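Local coordinates for protein trans-4-hydroxy-L-proline dehydratase (Clostridioides difficile 70-100-2010, PDB 6VXC) that catalyses, as a glycyl radical enzyme, the dehydration of trans-4-hydroxy-L-proline to (S)-1-pyrroline-5-carboxylate in the anaerobic breakdown of hydroxyproline, at residues D211-A214 against Y215-A219; C541-M544 against S545-V548; Y470-I473 against P474-L477. One frame throughout, in Å; residues are numbered along the deposited sequence.

Contact 1 (D211-A214 against Y215-A219)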
loop_
_atom_site.group_PDB
_atom_site.type_symbol
_atom_site.label_atom_id
_atom_site.label_comp_id
_atom_site.label_asym_id
_atom_site.label_seq_id
_atom_site.Cartn_x
_atom_site.Cartn_y
_atom_site.Cartn_z
ATOM N N ASP A 211 -34.984 -9.894 -15.586
ATOM C CA ASP A 211 -33.643 -9.390 -15.305
ATOM C C ASP A 211 -32.685 -10.081 -16.266
ATOM O O ASP A 211 -32.285 -11.223 -16.052
ATOM C CB ASP A 211 -33.264 -9.607 -13.840
ATOM C CG ASP A 211 -31.828 -9.191 -13.536
ATOM O OD1 ASP A 211 -31.175 -8.569 -14.394
ATOM O OD2 ASP A 211 -31.368 -9.461 -12.412
ATOM N N LEU A 212 -32.307 -9.374 -17.328
ATOM C CA LEU A 212 -31.435 -9.970 -18.330
ATOM C C LEU A 212 -30.027 -10.202 -17.810
ATOM O O LEU A 212 -29.232 -10.851 -18.495
ATOM C CB LEU A 212 -31.395 -9.097 -19.585
ATOM C CG LEU A 212 -32.786 -8.852 -20.177
ATOM C CD1 LEU A 212 -32.682 -8.143 -21.518
ATOM C CD2 LEU A 212 -33.571 -10.163 -20.290
ATOM N N ASP A 213 -29.703 -9.691 -16.622
ATOM C CA ASP A 213 -28.411 -9.921 -16.000
ATOM C C ASP A 213 -28.444 -11.075 -15.002
ATOM O O ASP A 213 -27.418 -11.380 -14.392
ATOM C CB ASP A 213 -27.930 -8.626 -15.328
ATOM C CG ASP A 213 -26.484 -8.694 -14.875
ATOM O OD1 ASP A 213 -25.607 -9.020 -15.707
ATOM O OD2 ASP A 213 -26.226 -8.376 -13.692
ATOM N N ALA A 214 -29.574 -11.779 -14.893
ATOM C CA ALA A 214 -29.752 -12.749 -13.816
ATOM C C ALA A 214 -28.702 -13.850 -13.849
ATOM O O ALA A 214 -28.238 -14.299 -12.795
ATOM C CB ALA A 214 -31.149 -13.359 -13.896
ATOM N N TYR A 215 -28.307 -14.294 -15.042
ATOM C CA TYR A 215 -27.337 -15.384 -15.142
ATOM C C TYR A 215 -25.990 -14.988 -14.550
ATOM O O TYR A 215 -25.342 -15.795 -13.867
ATOM C CB TYR A 215 -27.168 -15.793 -16.606
ATOM C CG TYR A 215 -26.225 -16.943 -16.832
ATOM C CD1 TYR A 215 -24.865 -16.727 -16.983
ATOM C CD2 TYR A 215 -26.697 -18.244 -16.920
ATOM C CE1 TYR A 215 -24.003 -17.780 -17.196
ATOM C CE2 TYR A 215 -25.845 -19.298 -17.137
ATOM C CZ TYR A 215 -24.503 -19.059 -17.278
ATOM O OH TYR A 215 -23.663 -20.121 -17.486
ATOM N N ASN A 216 -25.523 -13.775 -14.863
ATOM C CA ASN A 216 -24.257 -13.306 -14.309
ATOM C C ASN A 216 -24.339 -13.170 -12.799
ATOM O O ASN A 216 -23.379 -13.469 -12.090
ATOM C CB ASN A 216 -23.861 -11.965 -14.934
ATOM C CG ASN A 216 -23.659 -12.057 -16.437
ATOM O OD1 ASN A 216 -23.152 -13.048 -16.958
ATOM N ND2 ASN A 216 -24.066 -11.018 -17.138
ATOM N N LYS A 217 -25.477 -12.702 -12.289
ATOM C CA LYS A 217 -25.650 -12.615 -10.846
ATOM C C LYS A 217 -25.567 -13.992 -10.202
ATOM O O LYS A 217 -24.910 -14.163 -9.166
ATOM C CB LYS A 217 -26.986 -11.959 -10.515
ATOM C CG LYS A 217 -27.166 -10.543 -11.060
ATOM C CD LYS A 217 -28.012 -9.740 -10.108
ATOM C CE LYS A 217 -29.154 -9.002 -10.757
ATOM N NZ LYS A 217 -28.811 -7.946 -11.721
ATOM N N LYS A 218 -26.217 -14.988 -10.818
ATOM C CA LYS A 218 -26.234 -16.337 -10.260
ATOM C C LYS A 218 -24.835 -16.926 -10.168
ATOM O O LYS A 218 -24.477 -17.529 -9.151
ATOM C CB LYS A 218 -27.133 -17.244 -11.103
ATOM C CG LYS A 218 -27.365 -18.626 -10.512
ATOM C CD LYS A 218 -28.086 -19.545 -11.503
ATOM C CE LYS A 218 -28.314 -20.940 -10.944
ATOM N NZ LYS A 218 -29.441 -20.926 -9.969
ATOM N N ALA A 219 -24.030 -16.762 -11.226
ATOM C CA ALA A 219 -22.670 -17.290 -11.228
ATOM C C ALA A 219 -21.837 -16.670 -10.103
ATOM O O ALA A 219 -21.130 -17.381 -9.377
ATOM C CB ALA A 219 -22.022 -17.045 -12.595
#
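Asp-213 and Lys-217 are joined by the first turn of helix 214-248, where Lys-217 N donates to Asp-213 O over 3.2 Å, overlapping the end of a type I beta turn from Asp-211 to Ala-214. The motif is a capped helix N-terminus overlaid by a salt-bridge network, and it lies at the protein surface. Within the turn, Asp-211 OD1 accepts from Asp-213 N at 2.9 Å, a capping bond that meets the oxygen from above the carboxylate plane, 52° out of it. The two oxygens of Asp-213 divide their work between two helix residues. OD1 takes a nearly straight bond from Asn-216 ND2 at 2.9 Å, lying close to the amide plane of Asn-216 although the carboxylate and amide planes stand 61° apart. Lys-217 starts with CG beside its own backbone N (chi1 -60°) and then bends at each later torsion, which folds the chain back over the turn and brings the ammonium group to Asp-213 and, less certainly, to Asp-211. Two negative side chains near a helix N-terminus should suit the helix dipole. In the surer of the two salt bridges, Lys-217 NZ reaches the anti lone pair of Asp-213 OD2 at 3.3 Å.

Contact 2 (C541-M544 against S545-V548)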
loop_
_atom_site.group_PDB
_atom_site.type_symbol
_atom_site.label_atom_id
_atom_site.label_comp_id
_atom_site.label_asym_id
_atom_site.label_seq_id
_atom_site.Cartn_x
_atom_site.Cartn_y
_atom_site.Cartn_z
ATOM N N CYS A 541 -13.055 -12.586 -7.214
ATOM C CA CYS A 541 -12.694 -12.884 -5.830
ATOM C C CYS A 541 -13.966 -13.080 -5.023
ATOM O O CYS A 541 -14.388 -12.185 -4.285
ATOM C CB CYS A 541 -11.794 -11.783 -5.252
ATOM S SG CYS A 541 -12.367 -10.088 -5.594
ATOM N N PRO A 542 -14.603 -14.253 -5.131
ATOM C CA PRO A 542 -15.858 -14.474 -4.389
ATOM C C PRO A 542 -15.706 -14.321 -2.886
ATOM O O PRO A 542 -16.641 -13.838 -2.238
ATOM C CB PRO A 542 -16.261 -15.913 -4.750
ATOM C CG PRO A 542 -15.344 -16.343 -5.832
ATOM C CD PRO A 542 -14.149 -15.443 -5.859
ATOM N N LEU A 543 -14.575 -14.704 -2.295
ATOM C CA LEU A 543 -14.465 -14.522 -0.848
ATOM C C LEU A 543 -14.499 -13.039 -0.492
ATOM O O LEU A 543 -15.339 -12.604 0.296
ATOM C CB LEU A 543 -13.204 -15.192 -0.291
ATOM C CG LEU A 543 -12.976 -14.980 1.217
ATOM C CD1 LEU A 543 -14.161 -15.544 2.024
ATOM C CD2 LEU A 543 -11.657 -15.618 1.712
ATOM N N MET A 544 -13.648 -12.225 -1.120
ATOM C CA MET A 544 -13.685 -10.796 -0.809
ATOM C C MET A 544 -15.080 -10.214 -1.028
ATOM O O MET A 544 -15.539 -9.371 -0.247
ATOM C CB MET A 544 -12.648 -10.032 -1.636
ATOM C CG MET A 544 -12.615 -8.524 -1.345
ATOM S SD MET A 544 -11.883 -8.156 0.276
ATOM C CE MET A 544 -10.180 -8.564 -0.081
ATOM N N SER A 545 -15.781 -10.669 -2.072
ATOM C CA SER A 545 -17.097 -10.119 -2.364
ATOM C C SER A 545 -18.078 -10.331 -1.214
ATOM O O SER A 545 -18.982 -9.514 -1.024
ATOM C CB SER A 545 -17.647 -10.720 -3.658
ATOM O OG SER A 545 -16.788 -10.441 -4.752
ATOM N N THR A 546 -17.938 -11.419 -0.449
ATOM C CA THR A 546 -18.914 -11.696 0.603
ATOM C C THR A 546 -18.903 -10.647 1.706
ATOM O O THR A 546 -19.908 -10.497 2.402
ATOM C CB THR A 546 -18.680 -13.074 1.237
ATOM O OG1 THR A 546 -17.404 -13.089 1.897
ATOM C CG2 THR A 546 -18.760 -14.214 0.181
ATOM N N ILE A 547 -17.811 -9.901 1.874
ATOM C CA ILE A 547 -17.691 -8.993 3.003
ATOM C C ILE A 547 -17.597 -7.528 2.578
ATOM O O ILE A 547 -17.271 -6.683 3.398
ATOM C CB ILE A 547 -16.494 -9.370 3.896
ATOM C CG1 ILE A 547 -15.212 -9.337 3.071
ATOM C CG2 ILE A 547 -16.736 -10.719 4.589
ATOM C CD1 ILE A 547 -13.943 -9.445 3.890
ATOM N N VAL A 548 -17.844 -7.245 1.325
ATOM C CA VAL A 548 -17.783 -5.911 0.842
ATOM C C VAL A 548 -19.132 -5.397 0.372
ATOM O O VAL A 548 -19.727 -5.948 -0.531
ATOM C CB VAL A 548 -16.782 -5.751 -0.317
ATOM C CG1 VAL A 548 -16.978 -4.411 -0.979
ATOM C CG2 VAL A 548 -15.360 -5.982 0.091
#
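Thr-546 folds its hydroxyl back onto the carbonyl of Leu-543, one turn earlier in the short helix 542-546, and OG1 donates to Leu-543 O over 2.7 Å. This is the tight part of the contact. With chi1 at 64°, OG1 sits between the backbone N and the carbonyl carbon of its own residue and reaches Leu-543 O in the carbonyl plane. Thr-546 N grips the same oxygen at 3.0 Å from well above that plane, giving the carbonyl two donors from one residue, while the methyl CG2 is pressed to 3.2 Å from Pro-542 O. At the start of the helix, Cys-541 O accepts from Ser-545 N at 3.0 Å. Ser-545 OG accepts from Tyr-558 N, and its one proton could go to Cys-541 O or, more weakly, to Asp-557 OD1. Packing is looser on the apolar side, where Met-544 CG, anti to its own N (chi1 -179°), lies 4.0 Å from Val-548 CG2; the bend at chi2 then sets SD 4.4 Å from Ile-547 CD1. That side too is buried: Val-290 of helix 276-293 touches Met-544, and Phe-192 touches Ile-547. The whole is a short buried helix with Cys-541 at the N-cap, its first N-H groups, those of Leu-543 and Met-544, taken by Glu-293, and Thr-546 OG1 bonded back to the carbonyl three residues earlier.

Contact 3 (Y470-I473 against P474-L477)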
loop_
_atom_site.group_PDB
_atom_site.type_symbol
_atom_site.label_atom_id
_atom_site.label_comp_id
_atom_site.label_asym_id
_atom_site.label_seq_id
_atom_site.Cartn_x
_atom_site.Cartn_y
_atom_site.Cartn_z
ATOM N N TYR A 470 2.495 3.965 -10.849
ATOM C CA TYR A 470 3.110 5.288 -10.703
ATOM C C TYR A 470 3.349 5.927 -12.076
ATOM O O TYR A 470 3.575 5.238 -13.067
ATOM C CB TYR A 470 4.446 5.183 -9.950
ATOM C CG TYR A 470 4.299 4.524 -8.606
ATOM C CD1 TYR A 470 3.854 5.241 -7.504
ATOM C CD2 TYR A 470 4.554 3.176 -8.455
ATOM C CE1 TYR A 470 3.684 4.615 -6.265
ATOM C CE2 TYR A 470 4.384 2.538 -7.235
ATOM C CZ TYR A 470 3.954 3.261 -6.138
ATOM O OH TYR A 470 3.787 2.627 -4.929
ATOM N N MET A 471 3.298 7.259 -12.114
ATOM C CA MET A 471 3.493 8.040 -13.329
ATOM C C MET A 471 4.698 8.950 -13.125
ATOM O O MET A 471 4.725 9.741 -12.179
ATOM C CB MET A 471 2.243 8.864 -13.654
ATOM C CG MET A 471 2.299 9.629 -14.984
ATOM S SD MET A 471 2.441 8.577 -16.426
ATOM C CE MET A 471 1.003 7.521 -16.258
ATOM N N ASN A 472 5.666 8.868 -14.038
ATOM C CA ASN A 472 6.958 9.544 -13.914
ATOM C C ASN A 472 6.805 10.967 -14.464
ATOM O O ASN A 472 7.143 11.266 -15.605
ATOM C CB ASN A 472 8.031 8.738 -14.661
ATOM C CG ASN A 472 9.465 9.192 -14.350
ATOM O OD1 ASN A 472 9.694 10.299 -13.841
ATOM N ND2 ASN A 472 10.442 8.344 -14.700
ATOM N N ILE A 473 6.248 11.865 -13.639
ATOM C CA ILE A 473 5.966 13.220 -14.120
ATOM C C ILE A 473 7.238 13.936 -14.552
ATOM O O ILE A 473 7.225 14.599 -15.597
ATOM C CB ILE A 473 5.154 13.999 -13.079
ATOM C CG1 ILE A 473 3.884 13.226 -12.748
ATOM C CG2 ILE A 473 4.809 15.372 -13.600
ATOM C CD1 ILE A 473 3.120 13.822 -11.612
ATOM N N PRO A 474 8.345 13.873 -13.811
ATOM C CA PRO A 474 9.577 14.532 -14.280
ATOM C C PRO A 474 10.052 14.031 -15.640
ATOM O O PRO A 474 10.531 14.824 -16.454
ATOM C CB PRO A 474 10.586 14.207 -13.163
ATOM C CG PRO A 474 9.729 13.987 -11.923
ATOM C CD PRO A 474 8.494 13.298 -12.460
ATOM N N LYS A 475 9.951 12.731 -15.907
ATOM C CA LYS A 475 10.381 12.246 -17.215
ATOM C C LYS A 475 9.431 12.691 -18.327
ATOM O O LYS A 475 9.849 12.784 -19.480
ATOM C CB LYS A 475 10.523 10.734 -17.206
ATOM C CG LYS A 475 11.299 10.177 -18.411
ATOM C CD LYS A 475 11.695 8.725 -18.183
ATOM C CE LYS A 475 12.438 8.116 -19.377
ATOM N NZ LYS A 475 13.856 8.567 -19.435
ATOM N N ILE A 476 8.180 13.006 -18.005
ATOM C CA ILE A 476 7.316 13.612 -19.009
ATOM C C ILE A 476 7.852 14.982 -19.410
ATOM O O ILE A 476 7.810 15.352 -20.590
ATOM C CB ILE A 476 5.867 13.670 -18.499
ATOM C CG1 ILE A 476 5.322 12.234 -18.380
ATOM C CG2 ILE A 476 4.990 14.553 -19.408
ATOM C CD1 ILE A 476 3.926 12.144 -17.783
ATOM N N LEU A 477 8.385 15.754 -18.452
ATOM C CA LEU A 477 9.060 16.991 -18.838
ATOM C C LEU A 477 10.296 16.685 -19.678
ATOM O O LEU A 477 10.562 17.367 -20.672
ATOM C CB LEU A 477 9.437 17.829 -17.606
ATOM C CG LEU A 477 10.195 19.146 -17.891
ATOM C CD1 LEU A 477 9.365 20.120 -18.727
ATOM C CD2 LEU A 477 10.630 19.829 -16.608
#
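The flat carboxamide of Asn-472 has Lys-475 over one face: Lys-475 CB lies 3.4 Å from Asn-472 CG, and on the same face Lys-475 N approaches OD1 at 3.2 Å from above the amide plane, 64° out of it. At the edge, beside OD1, lies Pro-474 CD, 3.5 Å away, and ND2 is claimed by the carbonyls of Gly-167 and Phe-671. Those outside bonds would fix the rotation of the amide, which is consistent with the role of Asn-472 as N-cap. With CG anti to the backbone N (chi1 -168°) the amide lies over the helix start, and the small chi2 of -18° points OD1 to Lys-475 N. The backbone carbonyl of Asn-472 adds a second hold, accepting from Ile-476 N at 3.1 Å in the carbonyl plane. Pro-474, which has no N-H to offer, occupies the first turn, where such a donor is not needed. On the apolar flank Met-471 SD and Ile-476 CD1 meet at 4.1 Å, their side chains crossing at about a right angle. Here strand 463-472, an outermost strand of a three-stranded parallel sheet, passes directly into helix 473-481; Met-471 and Ile-476 pack on helix 506-538, while Ile-473, Pro-474 and Leu-477 face helix 575-591.

Three helix starts are sampled here, in the chain order contact 1, contact 3, contact 2, all in the pyruvate formate lyase-like region. Contacts 1 and 2 are neighbours in the fold, with centres about 17 Å apart and nearest atoms about 7 Å apart. Helix 214-248, which begins in contact 1, runs on to supply Ala-223, Met-224 and Met-231 as packing partners for contact 2. Contact 3 lies about 43 Å from contact 1 and 35 Å from contact 2, centre to centre, yet helix 506-538, which packs on it, ends shortly before residue 541. A side-chain oxygen from the residues before the helix caps contacts 1 and 3, whereas in contact 2 Glu-293, from another helix, takes the first N-H groups.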